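Local coordinates for glucoamylase (Thermoanaerobacterium thermosaccharolyticum, PDB 1LF6), which hydrolyses terminal alpha-1,4-linked glucose residues one after another from the non-reducing ends of starch-like chains, probably releasing beta-D-glucose, at residues G392-I402 against F424-E435. Sequence-based numbering, arbitrary orientation.
With SO4 (sulfate ion), chain C.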
ATOM      1  N   GLY A 392      19.069   3.894   7.494  1.00 23.01           N
ATOM      2  CA  GLY A 392      18.820   4.957   8.445  1.00 20.85           C
ATOM      3  C   GLY A 392      18.590   4.346   9.816  1.00 19.16           C
ATOM      4  O   GLY A 392      18.172   3.193   9.922  1.00 18.89           O
ATOM      5  N   ILE A 393      18.869   5.109  10.867  1.00 16.83           N
ATOM      6  CA  ILE A 393      18.682   4.631  12.228  1.00 16.55           C
ATOM      7  C   ILE A 393      17.458   5.276  12.880  1.00 15.56           C
ATOM      8  O   ILE A 393      17.500   6.436  13.289  1.00 14.21           O
ATOM      9  CB  ILE A 393      19.923   4.940  13.097  1.00 18.35           C
ATOM     10  CG1 ILE A 393      21.164   4.270  12.492  1.00 18.78           C
ATOM     11  CG2 ILE A 393      19.683   4.486  14.531  1.00 14.48           C
ATOM     12  CD1 ILE A 393      21.059   2.755  12.346  1.00 17.17           C
ATOM     13  N   GLN A 394      16.373   4.516  12.977  1.00 15.59           N
ATOM     14  CA  GLN A 394      15.134   5.018  13.579  1.00 14.98           C
ATOM     15  C   GLN A 394      14.880   4.292  14.892  1.00 15.16           C
ATOM     16  O   GLN A 394      14.564   3.106  14.895  1.00 13.79           O
ATOM     17  CB  GLN A 394      13.953   4.785  12.624  1.00 15.73           C
ATOM     18  CG  GLN A 394      13.923   5.734  11.433  1.00 13.47           C
ATOM     19  CD  GLN A 394      12.983   5.281  10.323  1.00 17.20           C
ATOM     20  OE1 GLN A 394      11.892   4.766  10.580  1.00 17.91           O
ATOM     21  NE2 GLN A 394      13.397   5.488   9.082  1.00 16.95           N
ATOM     22  N   LEU A 395      15.013   5.011  16.001  1.00 14.47           N
ATOM     23  CA  LEU A 395      14.814   4.428  17.316  1.00 16.55           C
ATOM     24  C   LEU A 395      13.410   3.896  17.540  1.00 15.67           C
ATOM     25  O   LEU A 395      13.231   2.855  18.185  1.00 14.79           O
ATOM     26  CB  LEU A 395      15.177   5.444  18.411  1.00 15.95           C
ATOM     27  CG  LEU A 395      16.657   5.504  18.807  1.00 18.61           C
ATOM     28  CD1 LEU A 395      17.034   4.235  19.556  1.00 21.83           C
ATOM     29  CD2 LEU A 395      17.532   5.666  17.568  1.00 21.34           C
ATOM     30  N   ASP A 396      12.412   4.598  17.012  1.00 15.89           N
ATOM     31  CA  ASP A 396      11.040   4.153  17.185  1.00 15.65           C
ATOM     32  C   ASP A 396      10.887   2.773  16.575  1.00 15.58           C
ATOM     33  O   ASP A 396      10.126   1.951  17.087  1.00 17.05           O
ATOM     34  CB  ASP A 396      10.051   5.152  16.559  1.00 15.46           C
ATOM     35  CG  ASP A 396      10.082   5.154  15.046  1.00 16.08           C
ATOM     36  OD1 ASP A 396      11.186   5.167  14.469  1.00 15.86           O
ATOM     37  OD2 ASP A 396       8.989   5.164  14.437  1.00 15.16           O
ATOM     38  N   GLU A 397      11.636   2.499  15.509  1.00 14.60           N
ATOM     39  CA  GLU A 397      11.553   1.189  14.871  1.00 14.66           C
ATOM     40  C   GLU A 397      12.242   0.072  15.672  1.00 16.12           C
ATOM     41  O   GLU A 397      11.973  -1.108  15.449  1.00 16.49           O
ATOM     42  CB  GLU A 397      12.100   1.253  13.439  1.00 15.03           C
ATOM     43  CG  GLU A 397      11.159   1.979  12.469  1.00 13.75           C
ATOM     44  CD  GLU A 397      11.418   1.635  11.014  1.00 15.03           C
ATOM     45  OE1 GLU A 397      10.439   1.366  10.281  1.00 15.71           O
ATOM     46  OE2 GLU A 397      12.595   1.631  10.595  1.00 15.52           O
ATOM     47  N   GLN A 398      13.118   0.442  16.603  1.00 15.96           N
ATOM     48  CA  GLN A 398      13.792  -0.548  17.438  1.00 17.21           C
ATOM     49  C   GLN A 398      12.858  -0.901  18.593  1.00 17.50           C
ATOM     50  O   GLN A 398      12.875  -2.021  19.116  1.00 18.23           O
ATOM     51  CB  GLN A 398      15.092   0.017  18.029  1.00 16.90           C
ATOM     52  CG  GLN A 398      16.016   0.697  17.033  1.00 18.20           C
ATOM     53  CD  GLN A 398      16.374  -0.193  15.860  1.00 18.31           C
ATOM     54  OE1 GLN A 398      16.717  -1.368  16.031  1.00 17.25           O
ATOM     55  NE2 GLN A 398      16.308   0.368  14.655  1.00 15.75           N
ATOM     56  N   ALA A 399      12.038   0.071  18.978  1.00 15.85           N
ATOM     57  CA  ALA A 399      11.111  -0.076  20.096  1.00 14.63           C
ATOM     58  C   ALA A 399       9.798  -0.797  19.812  1.00 15.53           C
ATOM     59  O   ALA A 399       9.347  -1.612  20.622  1.00 14.05           O
ATOM     60  CB  ALA A 399      10.811   1.303  20.685  1.00 14.08           C
ATOM     61  N   ASP A 400       9.184  -0.499  18.671  1.00 16.05           N
ATOM     62  CA  ASP A 400       7.898  -1.094  18.328  1.00 16.19           C
ATOM     63  C   ASP A 400       7.823  -2.611  18.403  1.00 15.80           C
ATOM     64  O   ASP A 400       6.854  -3.156  18.918  1.00 15.90           O
ATOM     65  CB  ASP A 400       7.436  -0.600  16.951  1.00 15.31           C
ATOM     66  CG  ASP A 400       7.053   0.878  16.973  1.00 16.50           C
ATOM     67  OD1 ASP A 400       6.760   1.386  18.078  1.00 13.80           O
ATOM     68  OD2 ASP A 400       7.031   1.518  15.904  1.00 17.96           O
ATOM     69  N   PRO A 401       8.835  -3.317  17.881  1.00 16.52           N
ATOM     70  CA  PRO A 401       8.741  -4.774  17.973  1.00 17.13           C
ATOM     71  C   PRO A 401       8.714  -5.259  19.427  1.00 16.97           C
ATOM     72  O   PRO A 401       8.120  -6.298  19.728  1.00 14.56           O
ATOM     73  CB  PRO A 401       9.963  -5.256  17.187  1.00 16.99           C
ATOM     74  CG  PRO A 401      10.877  -4.054  17.153  1.00 21.01           C
ATOM     75  CD  PRO A 401       9.941  -2.907  17.000  1.00 16.07           C
ATOM     76  N   ILE A 402       9.341  -4.502  20.327  1.00 15.94           N
ATOM     77  CA  ILE A 402       9.346  -4.873  21.739  1.00 16.86           C
ATOM     78  C   ILE A 402       7.947  -4.674  22.305  1.00 16.91           C
ATOM     79  O   ILE A 402       7.440  -5.517  23.039  1.00 18.15           O
ATOM     80  CB  ILE A 402      10.306  -4.001  22.587  1.00 15.96           C
ATOM     81  CG1 ILE A 402      11.744  -4.129  22.086  1.00 15.83           C
ATOM     82  CG2 ILE A 402      10.207  -4.425  24.053  1.00 14.27           C
ATOM     83  CD1 ILE A 402      12.719  -3.194  22.797  1.00 15.54           C
ATOM     84  N   PHE A 424      20.340  -2.324  22.301  1.00 20.34           N
ATOM     85  CA  PHE A 424      20.744  -1.458  21.203  1.00 20.83           C
ATOM     86  C   PHE A 424      20.232  -0.035  21.444  1.00 19.23           C
ATOM     87  O   PHE A 424      20.961   0.939  21.253  1.00 19.24           O
ATOM     88  CB  PHE A 424      20.206  -2.000  19.877  1.00 20.32           C
ATOM     89  CG  PHE A 424      20.613  -1.191  18.682  1.00 20.82           C
ATOM     90  CD1 PHE A 424      19.651  -0.647  17.836  1.00 20.92           C
ATOM     91  CD2 PHE A 424      21.956  -0.963  18.402  1.00 21.31           C
ATOM     92  CE1 PHE A 424      20.023   0.112  16.729  1.00 20.17           C
ATOM     93  CE2 PHE A 424      22.337  -0.206  17.299  1.00 20.94           C
ATOM     94  CZ  PHE A 424      21.368   0.333  16.462  1.00 19.84           C
ATOM     95  N   ILE A 425      18.979   0.077  21.871  1.00 18.35           N
ATOM     96  CA  ILE A 425      18.374   1.374  22.152  1.00 18.76           C
ATOM     97  C   ILE A 425      19.112   2.128  23.262  1.00 18.85           C
ATOM     98  O   ILE A 425      19.338   3.331  23.157  1.00 18.26           O
ATOM     99  CB  ILE A 425      16.898   1.216  22.573  1.00 18.62           C
ATOM    100  CG1 ILE A 425      16.067   0.736  21.381  1.00 17.16           C
ATOM    101  CG2 ILE A 425      16.351   2.540  23.104  1.00 16.00           C
ATOM    102  CD1 ILE A 425      14.658   0.326  21.748  1.00 17.16           C
ATOM    103  N   ILE A 426      19.476   1.423  24.329  1.00 18.84           N
ATOM    104  CA  ILE A 426      20.175   2.052  25.445  1.00 19.78           C
ATOM    105  C   ILE A 426      21.568   2.510  25.044  1.00 19.96           C
ATOM    106  O   ILE A 426      22.131   3.427  25.640  1.00 20.26           O
ATOM    107  CB  ILE A 426      20.278   1.088  26.647  1.00 22.09           C
ATOM    108  CG1 ILE A 426      18.874   0.816  27.196  1.00 22.17           C
ATOM    109  CG2 ILE A 426      21.195   1.680  27.724  1.00 23.91           C
ATOM    110  CD1 ILE A 426      18.856   0.080  28.512  1.00 22.15           C
ATOM    111  N   LYS A 427      22.114   1.876  24.016  1.00 20.57           N
ATOM    112  CA  LYS A 427      23.440   2.211  23.522  1.00 22.78           C
ATOM    113  C   LYS A 427      23.462   3.506  22.714  1.00 23.78           C
ATOM    114  O   LYS A 427      24.431   4.263  22.776  1.00 23.92           O
ATOM    115  CB  LYS A 427      23.960   1.066  22.662  1.00 22.48           C
ATOM    116  CG  LYS A 427      25.322   0.580  23.057  1.00 26.76           C
ATOM    117  CD  LYS A 427      25.694  -0.689  22.323  1.00 25.53           C
ATOM    118  CE  LYS A 427      25.024  -1.902  22.943  1.00 27.68           C
ATOM    119  NZ  LYS A 427      25.688  -3.152  22.480  1.00 27.65           N
ATOM    120  N   ILE A 428      22.399   3.775  21.961  1.00 24.42           N
ATOM    121  CA  ILE A 428      22.377   4.985  21.140  1.00 25.52           C
ATOM    122  C   ILE A 428      21.317   6.032  21.471  1.00 25.99           C
ATOM    123  O   ILE A 428      21.468   7.197  21.105  1.00 27.24           O
ATOM    124  CB  ILE A 428      22.258   4.626  19.650  1.00 27.85           C
ATOM    125  CG1 ILE A 428      21.024   3.756  19.414  1.00 27.61           C
ATOM    126  CG2 ILE A 428      23.523   3.904  19.193  1.00 28.26           C
ATOM    127  CD1 ILE A 428      20.790   3.423  17.961  1.00 29.41           C
ATOM    128  N   GLY A 429      20.254   5.632  22.159  1.00 23.74           N
ATOM    129  CA  GLY A 429      19.209   6.584  22.500  1.00 22.26           C
ATOM    130  C   GLY A 429      19.646   7.603  23.538  1.00 22.27           C
ATOM    131  O   GLY A 429      20.751   7.511  24.064  1.00 24.01           O
ATOM    132  N   PRO A 430      18.791   8.580  23.876  1.00 21.54           N
ATOM    133  CA  PRO A 430      17.445   8.757  23.330  1.00 20.81           C
ATOM    134  C   PRO A 430      17.389   9.468  21.978  1.00 20.52           C
ATOM    135  O   PRO A 430      16.334   9.509  21.344  1.00 18.63           O
ATOM    136  CB  PRO A 430      16.739   9.545  24.424  1.00 22.35           C
ATOM    137  CG  PRO A 430      17.839  10.427  24.937  1.00 20.86           C
ATOM    138  CD  PRO A 430      19.006   9.469  25.034  1.00 21.64           C
ATOM    139  N   LYS A 431      18.512  10.031  21.534  1.00 20.01           N
ATOM    140  CA  LYS A 431      18.526  10.721  20.248  1.00 19.36           C
ATOM    141  C   LYS A 431      18.362   9.696  19.135  1.00 18.35           C
ATOM    142  O   LYS A 431      18.733   8.531  19.298  1.00 17.78           O
ATOM    143  CB  LYS A 431      19.829  11.512  20.049  1.00 20.98           C
ATOM    144  CG  LYS A 431      19.816  12.346  18.775  1.00 22.79           C
ATOM    145  CD  LYS A 431      20.557  13.673  18.900  1.00 26.29           C
ATOM    146  CE  LYS A 431      22.040  13.541  18.656  1.00 27.71           C
ATOM    147  NZ  LYS A 431      22.657  14.890  18.436  1.00 28.13           N
ATOM    148  N   THR A 432      17.798  10.122  18.008  1.00 16.26           N
ATOM    149  CA  THR A 432      17.573   9.211  16.891  1.00 15.56           C
ATOM    150  C   THR A 432      18.184   9.742  15.591  1.00 16.83           C
ATOM    151  O   THR A 432      18.330  10.957  15.418  1.00 16.82           O
ATOM    152  CB  THR A 432      16.057   8.969  16.686  1.00 15.90           C
ATOM    153  OG1 THR A 432      15.855   7.939  15.708  1.00 17.43           O
ATOM    154  CG2 THR A 432      15.370  10.254  16.229  1.00 15.65           C
ATOM    155  N   GLY A 433      18.550   8.826  14.696  1.00 16.40           N
ATOM    156  CA  GLY A 433      19.130   9.211  13.421  1.00 15.07           C
ATOM    157  C   GLY A 433      18.078   9.925  12.596  1.00 16.03           C
ATOM    158  O   GLY A 433      18.364  10.871  11.868  1.00 15.21           O
ATOM    159  N   GLN A 434      16.848   9.447  12.701  1.00 16.78           N
ATOM    160  CA  GLN A 434      15.735  10.056  12.000  1.00 18.61           C
ATOM    161  C   GLN A 434      14.432   9.693  12.704  1.00 17.87           C
ATOM    162  O   GLN A 434      14.319   8.622  13.310  1.00 17.26           O
ATOM    163  CB  GLN A 434      15.714   9.609  10.532  1.00 23.36           C
ATOM    164  CG  GLN A 434      15.726   8.120  10.320  1.00 24.24           C
ATOM    165  CD  GLN A 434      16.091   7.730   8.894  1.00 24.48           C
ATOM    166  OE1 GLN A 434      15.835   6.609   8.469  1.00 21.07           O
ATOM    167  NE2 GLN A 434      16.702   8.651   8.158  1.00 25.65           N
ATOM    168  N   GLU A 435      13.468  10.612  12.659  1.00 16.55           N
ATOM    169  CA  GLU A 435      12.169  10.394  13.271  1.00 15.94           C
ATOM    170  C   GLU A 435      11.326   9.595  12.287  1.00 15.66           C
ATOM    171  O   GLU A 435      11.830   9.192  11.236  1.00 14.55           O
ATOM    172  CB  GLU A 435      11.516  11.730  13.638  1.00 15.39           C
ATOM    173  CG  GLU A 435      11.807  12.880  12.676  1.00 14.73           C
ATOM    174  CD  GLU A 435      11.356  12.592  11.248  1.00 14.28           C
ATOM    175  OE1 GLU A 435      12.195  12.195  10.416  1.00 13.84           O
ATOM    176  OE2 GLU A 435      10.157  12.761  10.962  1.00 13.89           O
TER
HETATM  177  S   SO4 C 950      23.295  17.104  21.872  1.00 56.50           S
HETATM  178  O1  SO4 C 950      22.512  16.649  20.705  1.00 54.77           O
HETATM  179  O2  SO4 C 950      24.731  17.138  21.512  1.00 55.89           O
HETATM  180  O3  SO4 C 950      22.860  18.459  22.265  1.00 54.47           O
HETATM  181  O4  SO4 C 950      23.091  16.178  23.002  1.00 54.36           O
HETATM  182  O   HOH W   1      12.335   7.264  14.969  1.00 14.10           O
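Leu395 lies over the loop that leaves helix 414-428, its CD2 packed 3.6 Å from Lys431 O and its CD1 4.0 Å from Ile425 CG2, the two side chains lying alongside and pointing opposite ways. Ile425 is a knob among Leu395, Gln398, Ala399 and Ile402: with CG1 beside the backbone N (chi1 -68°) and the chain extended beyond it, CD1 meets Ile402 CD1 tip to tip. Gln398 bends at chi2 to bring its CD to the edge of the Phe424 ring, amide and ring planes steeply inclined, while its NE2 bonds to Gln394 O and Ile378 O. Segments 395-402 and 424-428 run nearly antiparallel, their axes at 152°; their parent helices, consecutive in the chain, form a hairpin of the (alpha/alpha) barrel of family 15, and the loops at this end carry Glu435, the probable proton acceptor. Thr432 OG1 takes the N-H of Leu395 in an almost straight bond of 3.1 Å, and its own hydroxyl donates to Gln434 O. Further along the loop, Gln394 NE2 points squarely at Gln434 OE1, 2.8 Å away, though it stands above that carbonyl's plane; the same NE2 also bonds Glu438, the probable proton donor. Without the amide, as with an alanine here, Gln434 OE1 would probably lose this donor and the Glu438 carboxylate one of the partners that hold it. Asp396 OD2 is salt-bridged to Arg343.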